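ATP-dependent DNA helicase RecQ (Porphyromonas gingivalis, PDB 3IUO) probably couples ATP hydrolysis to 3'-5' translocation and unwinding of duplex DNA, this chain being its C-terminal piece with a helix-turn-helix family region. Local coordinates at residues F82-L93 with I109-M120. Numbering follows the deposited sequence.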
ATOM      1  N   PHE B  82      -6.038 -12.787  -5.451  1.00 11.77           N
ATOM      2  CA  PHE B  82      -4.627 -12.762  -5.887  1.00 11.60           C
ATOM      3  C   PHE B  82      -4.564 -11.961  -7.186  1.00 11.05           C
ATOM      4  O   PHE B  82      -3.665 -11.120  -7.384  1.00 10.52           O
ATOM      5  CB  PHE B  82      -4.113 -14.209  -6.027  1.00 12.33           C
ATOM      6  CG  PHE B  82      -2.597 -14.397  -5.942  1.00 13.61           C
ATOM      7  CD1 PHE B  82      -1.780 -13.594  -5.190  1.00 13.82           C
ATOM      8  CD2 PHE B  82      -2.017 -15.509  -6.561  1.00 16.13           C
ATOM      9  CE1 PHE B  82      -0.360 -13.823  -5.136  1.00 12.83           C
ATOM     10  CE2 PHE B  82      -0.636 -15.757  -6.488  1.00 16.19           C
ATOM     11  CZ  PHE B  82       0.191 -14.892  -5.772  1.00 16.19           C
ATOM     12  N   GLU B  83      -5.512 -12.233  -8.088  1.00 11.97           N
ATOM     13  CA  GLU B  83      -5.580 -11.494  -9.346  1.00 11.75           C
ATOM     14  C   GLU B  83      -5.797 -10.009  -9.132  1.00 12.52           C
ATOM     15  O   GLU B  83      -5.159  -9.173  -9.809  1.00 12.62           O
ATOM     16  CB  GLU B  83      -6.666 -12.037 -10.263  1.00 12.25           C
ATOM     17  CG  GLU B  83      -6.378 -11.690 -11.694  1.00 16.92           C
ATOM     18  CD  GLU B  83      -5.216 -12.522 -12.313  1.00 21.16           C
ATOM     19  OE1 GLU B  83      -4.680 -13.472 -11.673  1.00 23.86           O
ATOM     20  OE2 GLU B  83      -4.848 -12.232 -13.473  1.00 25.37           O
ATOM     21  N   TYR B  84      -6.662  -9.671  -8.174  1.00 11.49           N
ATOM     22  CA  TYR B  84      -6.823  -8.273  -7.792  1.00 11.56           C
ATOM     23  C   TYR B  84      -5.467  -7.636  -7.438  1.00 11.88           C
ATOM     24  O   TYR B  84      -5.118  -6.562  -7.957  1.00 11.77           O
ATOM     25  CB  TYR B  84      -7.822  -8.108  -6.626  1.00 12.27           C
ATOM     26  CG  TYR B  84      -7.710  -6.739  -6.036  1.00 11.79           C
ATOM     27  CD1 TYR B  84      -8.388  -5.662  -6.609  1.00 11.69           C
ATOM     28  CD2 TYR B  84      -6.832  -6.497  -4.969  1.00 12.07           C
ATOM     29  CE1 TYR B  84      -8.213  -4.354  -6.116  1.00 11.34           C
ATOM     30  CE2 TYR B  84      -6.643  -5.218  -4.468  1.00 13.05           C
ATOM     31  CZ  TYR B  84      -7.342  -4.153  -5.026  1.00 13.72           C
ATOM     32  OH  TYR B  84      -7.170  -2.893  -4.531  1.00 15.44           O
ATOM     33  N   PHE B  85      -4.679  -8.299  -6.600  1.00 10.85           N
ATOM     34  CA  PHE B  85      -3.392  -7.699  -6.225  1.00 11.77           C
ATOM     35  C   PHE B  85      -2.413  -7.598  -7.394  1.00 11.08           C
ATOM     36  O   PHE B  85      -1.690  -6.589  -7.567  1.00 11.43           O
ATOM     37  CB  PHE B  85      -2.792  -8.408  -4.996  1.00 11.32           C
ATOM     38  CG  PHE B  85      -3.458  -7.991  -3.705  1.00 11.72           C
ATOM     39  CD1 PHE B  85      -3.282  -6.678  -3.225  1.00 12.59           C
ATOM     40  CD2 PHE B  85      -4.282  -8.873  -3.017  1.00 12.66           C
ATOM     41  CE1 PHE B  85      -3.942  -6.257  -2.051  1.00 12.79           C
ATOM     42  CE2 PHE B  85      -4.930  -8.476  -1.828  1.00 11.73           C
ATOM     43  CZ  PHE B  85      -4.749  -7.171  -1.342  1.00 13.10           C
ATOM     44  N   LYS B  86      -2.383  -8.635  -8.227  1.00 11.22           N
ATOM     45  CA  LYS B  86      -1.508  -8.619  -9.383  1.00 11.22           C
ATOM     46  C   LYS B  86      -1.793  -7.455 -10.314  1.00 11.41           C
ATOM     47  O   LYS B  86      -0.874  -6.925 -10.914  1.00 12.12           O
ATOM     48  CB  LYS B  86      -1.618  -9.929 -10.169  1.00 12.06           C
ATOM     49  CG  LYS B  86      -0.926 -11.051  -9.481  1.00 13.58           C
ATOM     50  CD  LYS B  86      -1.222 -12.370 -10.202  1.00 16.95           C
ATOM     51  CE  LYS B  86      -0.317 -13.468  -9.711  1.00 21.89           C
ATOM     52  NZ  LYS B  86      -0.707 -13.764  -8.330  1.00 22.81           N
ATOM     53  N   GLU B  87      -3.072  -7.085 -10.426  1.00 11.68           N
ATOM     54  CA  GLU B  87      -3.508  -6.008 -11.310  1.00 12.31           C
ATOM     55  C   GLU B  87      -3.576  -4.633 -10.644  1.00 12.46           C
ATOM     56  O   GLU B  87      -3.765  -3.643 -11.308  1.00 13.27           O
ATOM     57  CB  GLU B  87      -4.859  -6.343 -11.950  1.00 14.00           C
ATOM     58  CG  GLU B  87      -4.780  -7.580 -12.858  1.00 16.40           C
ATOM     59  CD  GLU B  87      -3.713  -7.476 -13.964  1.00 23.35           C
ATOM     60  OE1 GLU B  87      -2.928  -8.445 -14.136  1.00 25.47           O
ATOM     61  OE2 GLU B  87      -3.649  -6.442 -14.674  1.00 25.00           O
ATOM     62  N   SER B  88      -3.436  -4.607  -9.328  1.00 12.68           N
ATOM     63  CA  SER B  88      -3.570  -3.345  -8.590  1.00 12.98           C
ATOM     64  C   SER B  88      -2.361  -2.433  -8.776  1.00 12.60           C
ATOM     65  O   SER B  88      -1.270  -2.863  -9.206  1.00 13.47           O
ATOM     66  CB  SER B  88      -3.767  -3.653  -7.102  1.00 13.11           C
ATOM     67  OG  SER B  88      -2.551  -4.151  -6.555  1.00 18.13           O
ATOM     68  N   THR B  89      -2.562  -1.157  -8.456  1.00 11.47           N
ATOM     69  CA  THR B  89      -1.465  -0.188  -8.428  1.00 11.65           C
ATOM     70  C   THR B  89      -0.979  -0.041  -7.000  1.00 11.99           C
ATOM     71  O   THR B  89       0.210  -0.085  -6.764  1.00 13.56           O
ATOM     72  CB  THR B  89      -1.902   1.155  -9.054  1.00 10.88           C
ATOM     73  OG1 THR B  89      -2.207   0.943 -10.459  1.00 13.92           O
ATOM     74  CG2 THR B  89      -0.836   2.227  -8.927  1.00 12.21           C
ATOM     75  N   THR B  90      -1.895   0.166  -6.063  1.00 11.89           N
ATOM     76  CA  THR B  90      -1.513   0.171  -4.644  1.00 11.38           C
ATOM     77  C   THR B  90      -1.927  -1.136  -3.986  1.00 12.12           C
ATOM     78  O   THR B  90      -2.973  -1.675  -4.323  1.00 12.53           O
ATOM     79  CB  THR B  90      -2.119   1.363  -3.855  1.00 11.30           C
ATOM     80  OG1 THR B  90      -1.727   1.257  -2.482  1.00 11.33           O
ATOM     81  CG2 THR B  90      -3.632   1.401  -3.939  1.00 12.62           C
ATOM     82  N   ASP B  91      -1.101  -1.598  -3.034  1.00 11.22           N
ATOM     83  CA  ASP B  91      -1.425  -2.790  -2.268  1.00 11.53           C
ATOM     84  C   ASP B  91      -2.313  -2.528  -1.068  1.00 11.52           C
ATOM     85  O   ASP B  91      -2.646  -3.457  -0.333  1.00 11.73           O
ATOM     86  CB  ASP B  91      -0.154  -3.542  -1.796  1.00 10.98           C
ATOM     87  CG  ASP B  91       0.720  -2.681  -0.855  1.00 11.89           C
ATOM     88  OD1 ASP B  91       0.269  -2.315   0.252  1.00 13.52           O
ATOM     89  OD2 ASP B  91       1.859  -2.367  -1.255  1.00 14.02           O
ATOM     90  N   SER B  92      -2.737  -1.280  -0.894  1.00 12.16           N
ATOM     91  CA  SER B  92      -3.442  -0.838   0.304  1.00 13.07           C
ATOM     92  C   SER B  92      -4.633  -1.719   0.668  1.00 12.40           C
ATOM     93  O   SER B  92      -5.429  -2.075  -0.207  1.00 11.91           O
ATOM     94  CB  SER B  92      -3.851   0.622   0.074  1.00 15.49           C
ATOM     95  OG  SER B  92      -5.169   0.919   0.474  1.00 18.94           O
ATOM     96  N   LEU B  93      -4.773  -2.060   1.963  1.00 11.36           N
ATOM     97  CA  LEU B  93      -5.941  -2.827   2.387  1.00 11.87           C
ATOM     98  C   LEU B  93      -7.227  -2.024   2.179  1.00 11.49           C
ATOM     99  O   LEU B  93      -8.241  -2.582   1.782  1.00 12.16           O
ATOM    100  CB  LEU B  93      -5.843  -3.258   3.863  1.00 11.83           C
ATOM    101  CG  LEU B  93      -6.993  -4.122   4.416  1.00 13.81           C
ATOM    102  CD1 LEU B  93      -7.171  -5.441   3.663  1.00 17.08           C
ATOM    103  CD2 LEU B  93      -6.859  -4.411   5.916  1.00 13.50           C
ATOM    104  N   ILE B 109      -8.834 -11.218   2.568  1.00 12.74           N
ATOM    105  CA  ILE B 109      -8.083 -10.244   1.793  1.00 12.03           C
ATOM    106  C   ILE B 109      -6.720 -10.022   2.433  1.00 12.33           C
ATOM    107  O   ILE B 109      -5.704  -9.996   1.714  1.00 11.77           O
ATOM    108  CB  ILE B 109      -8.849  -8.913   1.639  1.00 12.12           C
ATOM    109  CG1 ILE B 109     -10.083  -9.117   0.754  1.00 11.33           C
ATOM    110  CG2 ILE B 109      -7.926  -7.854   1.031  1.00 12.10           C
ATOM    111  CD1 ILE B 109     -11.050  -7.943   0.789  1.00 11.40           C
ATOM    112  N   ARG B 110      -6.687  -9.885   3.764  1.00 12.07           N
ATOM    113  CA  ARG B 110      -5.408  -9.753   4.461  1.00 12.07           C
ATOM    114  C   ARG B 110      -4.468 -10.948   4.241  1.00 12.34           C
ATOM    115  O   ARG B 110      -3.264 -10.756   4.027  1.00 11.65           O
ATOM    116  CB  ARG B 110      -5.591  -9.505   5.959  1.00 11.94           C
ATOM    117  CG  ARG B 110      -6.177  -8.145   6.214  1.00 12.11           C
ATOM    118  CD  ARG B 110      -6.507  -7.970   7.682  1.00 13.37           C
ATOM    119  NE  ARG B 110      -5.303  -7.712   8.476  1.00 12.53           N
ATOM    120  CZ  ARG B 110      -5.289  -7.609   9.797  1.00 13.09           C
ATOM    121  NH1 ARG B 110      -6.400  -7.802  10.502  1.00 11.71           N
ATOM    122  NH2 ARG B 110      -4.168  -7.319  10.434  1.00 12.96           N
ATOM    123  N   LEU B 111      -4.996 -12.179   4.306  1.00 10.23           N
ATOM    124  CA  LEU B 111      -4.191 -13.374   4.069  1.00 11.59           C
ATOM    125  C   LEU B 111      -3.575 -13.383   2.675  1.00 11.06           C
ATOM    126  O   LEU B 111      -2.387 -13.694   2.511  1.00 11.59           O
ATOM    127  CB  LEU B 111      -5.032 -14.642   4.280  1.00 10.56           C
ATOM    128  CG  LEU B 111      -5.251 -14.990   5.761  1.00 11.71           C
ATOM    129  CD1 LEU B 111      -6.311 -16.114   5.911  1.00 10.24           C
ATOM    130  CD2 LEU B 111      -3.949 -15.445   6.474  1.00 10.68           C
ATOM    131  N   VAL B 112      -4.381 -13.098   1.659  1.00 11.71           N
ATOM    132  CA  VAL B 112      -3.871 -13.186   0.305  1.00 10.60           C
ATOM    133  C   VAL B 112      -2.881 -12.052   0.075  1.00 11.23           C
ATOM    134  O   VAL B 112      -1.913 -12.257  -0.655  1.00 11.14           O
ATOM    135  CB  VAL B 112      -4.987 -13.183  -0.754  1.00 11.20           C
ATOM    136  CG1 VAL B 112      -4.418 -13.277  -2.177  1.00 12.79           C
ATOM    137  CG2 VAL B 112      -5.890 -14.366  -0.495  1.00  9.50           C
ATOM    138  N   ARG B 113      -3.134 -10.894   0.690  1.00 11.10           N
ATOM    139  CA  ARG B 113      -2.234  -9.742   0.562  1.00 10.72           C
ATOM    140  C   ARG B 113      -0.852 -10.095   1.164  1.00 12.35           C
ATOM    141  O   ARG B 113       0.169  -9.734   0.590  1.00 12.73           O
ATOM    142  CB  ARG B 113      -2.867  -8.545   1.266  1.00 10.45           C
ATOM    143  CG  ARG B 113      -2.024  -7.267   1.232  1.00 10.12           C
ATOM    144  CD  ARG B 113      -2.764  -6.095   1.822  1.00  9.23           C
ATOM    145  NE  ARG B 113      -1.901  -4.899   1.865  1.00  9.96           N
ATOM    146  CZ  ARG B 113      -1.127  -4.593   2.892  1.00 10.49           C
ATOM    147  NH1 ARG B 113      -1.084  -5.396   3.954  1.00 12.33           N
ATOM    148  NH2 ARG B 113      -0.370  -3.508   2.838  1.00 10.28           N
ATOM    149  N   ILE B 114      -0.832 -10.793   2.294  1.00 12.12           N
ATOM    150  CA  ILE B 114       0.457 -11.295   2.870  1.00 11.77           C
ATOM    151  C   ILE B 114       1.192 -12.155   1.868  1.00 11.85           C
ATOM    152  O   ILE B 114       2.391 -11.960   1.617  1.00 12.62           O
ATOM    153  CB  ILE B 114       0.225 -12.041   4.205  1.00 11.94           C
ATOM    154  CG1 ILE B 114      -0.151 -11.016   5.293  1.00 12.34           C
ATOM    155  CG2 ILE B 114       1.421 -12.913   4.606  1.00 13.13           C
ATOM    156  CD1 ILE B 114      -0.930 -11.642   6.441  1.00 12.03           C
ATOM    157  N   LYS B 115       0.477 -13.118   1.277  1.00  9.83           N
ATOM    158  CA  LYS B 115       1.060 -14.021   0.284  1.00  8.47           C
ATOM    159  C   LYS B 115       1.651 -13.203  -0.888  1.00  8.13           C
ATOM    160  O   LYS B 115       2.801 -13.404  -1.312  1.00  8.07           O
ATOM    161  CB  LYS B 115      -0.037 -14.953  -0.211  1.00  9.12           C
ATOM    162  CG  LYS B 115       0.383 -15.795  -1.415  1.00  8.27           C
ATOM    163  CD  LYS B 115      -0.762 -16.684  -1.817  1.00 12.28           C
ATOM    164  CE  LYS B 115      -0.584 -17.236  -3.230  1.00 12.28           C
ATOM    165  NZ  LYS B 115       0.571 -18.198  -3.309  1.00 13.51           N
ATOM    166  N   PHE B 116       0.857 -12.287  -1.402  1.00  7.71           N
ATOM    167  CA  PHE B 116       1.275 -11.509  -2.543  1.00  6.91           C
ATOM    168  C   PHE B 116       2.491 -10.625  -2.241  1.00  8.26           C
ATOM    169  O   PHE B 116       3.444 -10.586  -3.035  1.00  7.93           O
ATOM    170  CB  PHE B 116       0.102 -10.640  -3.027  1.00  6.52           C
ATOM    171  CG  PHE B 116       0.459  -9.690  -4.132  1.00  6.85           C
ATOM    172  CD1 PHE B 116       0.507 -10.109  -5.456  1.00  8.34           C
ATOM    173  CD2 PHE B 116       0.741  -8.380  -3.821  1.00  8.59           C
ATOM    174  CE1 PHE B 116       0.825  -9.221  -6.475  1.00 10.63           C
ATOM    175  CE2 PHE B 116       1.072  -7.477  -4.836  1.00  8.50           C
ATOM    176  CZ  PHE B 116       1.118  -7.911  -6.152  1.00  8.21           C
ATOM    177  N   LEU B 117       2.425  -9.855  -1.145  1.00  7.82           N
ATOM    178  CA  LEU B 117       3.565  -8.959  -0.817  1.00  7.40           C
ATOM    179  C   LEU B 117       4.847  -9.719  -0.594  1.00  8.60           C
ATOM    180  O   LEU B 117       5.928  -9.275  -1.060  1.00  9.18           O
ATOM    181  CB  LEU B 117       3.260  -8.125   0.421  1.00  8.29           C
ATOM    182  CG  LEU B 117       2.144  -7.102   0.249  1.00  8.92           C
ATOM    183  CD1 LEU B 117       1.869  -6.437   1.600  1.00  9.26           C
ATOM    184  CD2 LEU B 117       2.426  -6.052  -0.858  1.00 10.40           C
ATOM    185  N   SER B 118       4.738 -10.835   0.115  1.00  8.51           N
ATOM    186  CA  SER B 118       5.941 -11.662   0.367  1.00  9.21           C
ATOM    187  C   SER B 118       6.526 -12.167  -0.958  1.00  9.07           C
ATOM    188  O   SER B 118       7.734 -12.048  -1.227  1.00  9.67           O
ATOM    189  CB  SER B 118       5.609 -12.843   1.264  1.00 10.47           C
ATOM    190  OG  SER B 118       6.770 -13.600   1.498  1.00 11.81           O
ATOM    191  N   GLU B 119       5.674 -12.687  -1.814  1.00  7.58           N
ATOM    192  CA  GLU B 119       6.192 -13.248  -3.074  1.00  9.73           C
ATOM    193  C   GLU B 119       6.859 -12.205  -3.968  1.00  8.84           C
ATOM    194  O   GLU B 119       7.930 -12.441  -4.562  1.00  8.21           O
ATOM    195  CB  GLU B 119       5.055 -13.908  -3.827  1.00  9.99           C
ATOM    196  CG  GLU B 119       4.744 -15.253  -3.257  1.00 14.43           C
ATOM    197  CD  GLU B 119       3.725 -16.062  -4.053  1.00 16.24           C
ATOM    198  OE1 GLU B 119       3.513 -15.769  -5.267  1.00 16.51           O
ATOM    199  OE2 GLU B 119       3.183 -17.036  -3.446  1.00 18.97           O
HETATM  200  N   MSE B 120       6.216 -11.048  -4.090  1.00  8.83           N
HETATM  201  CA  MSE B 120       6.669 -10.059  -5.066  1.00  7.83           C
HETATM  202  C   MSE B 120       7.836  -9.223  -4.603  1.00  8.87           C
HETATM  203  O   MSE B 120       8.502  -8.570  -5.419  1.00  9.81           O
HETATM  204  CB  MSE B 120       5.499  -9.151  -5.490  1.00  8.48           C
HETATM  205  CG  MSE B 120       4.342  -9.945  -6.063  1.00  8.49           C
HETATM  206 SE   MSE B 120       4.832 -11.121  -7.561  1.00 17.60          SE
HETATM  207  CE  MSE B 120       3.406 -12.457  -7.288  1.00 13.39           C
TER
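Ile109 opens the contact with its CG2 branch, which meets Leu93 CD1 at 3.6 Å and also approaches the Phe85 ring. Beside it, Arg110 CG touches both methyls of Leu93, while its guanidinium group turns to Glu54 and Ser51 on helix 46-58. Val112 sends CG1 against the backbone and CB of Phe82. Arg113 does double duty. Its CA rides over a face of the Phe85 ring as a CH-pi contact, and its chain, extended from CG to NE with CG anti to the backbone N (chi1 179°), reaches the loop after helix 75-87. There Arg113 NE donates to Asp91 O (2.7 Å) from above the carbonyl plane. Arg113 NH2 forms a salt bridge with Asp91 OD1 (2.9 Å), completing a side-on grip on a backbone and a side-chain oxygen; Arg113 NH1 is hydrogen-bonded to Tyr58 OH. Asp91 OD1 also bonds Thr90 of the second subunit, so this grip lies at the dimer interface. Lys115 lays CE over one face of Phe82, 3.7 Å from the ring centroid, and its NZ forms salt bridges with Glu119 OE2 and Asp66. Phe116 receives Phe85 CB squarely over its face, 3.6 Å from the centroid, and Phe82 CE1 at its edge. Leu117 CD2 packs on Asp91 CB, and CD1 of Leu117 covers the Arg113 guanidinium. Glu119 OE1 meets the edge of Phe82, the carboxylate perpendicular to the ring. Phe82 is thus a knob in a hole formed by Val112, Lys115, Phe116 and Glu119, where helix segments 82-87 and 109-120 cross at -47° in an all-helical domain.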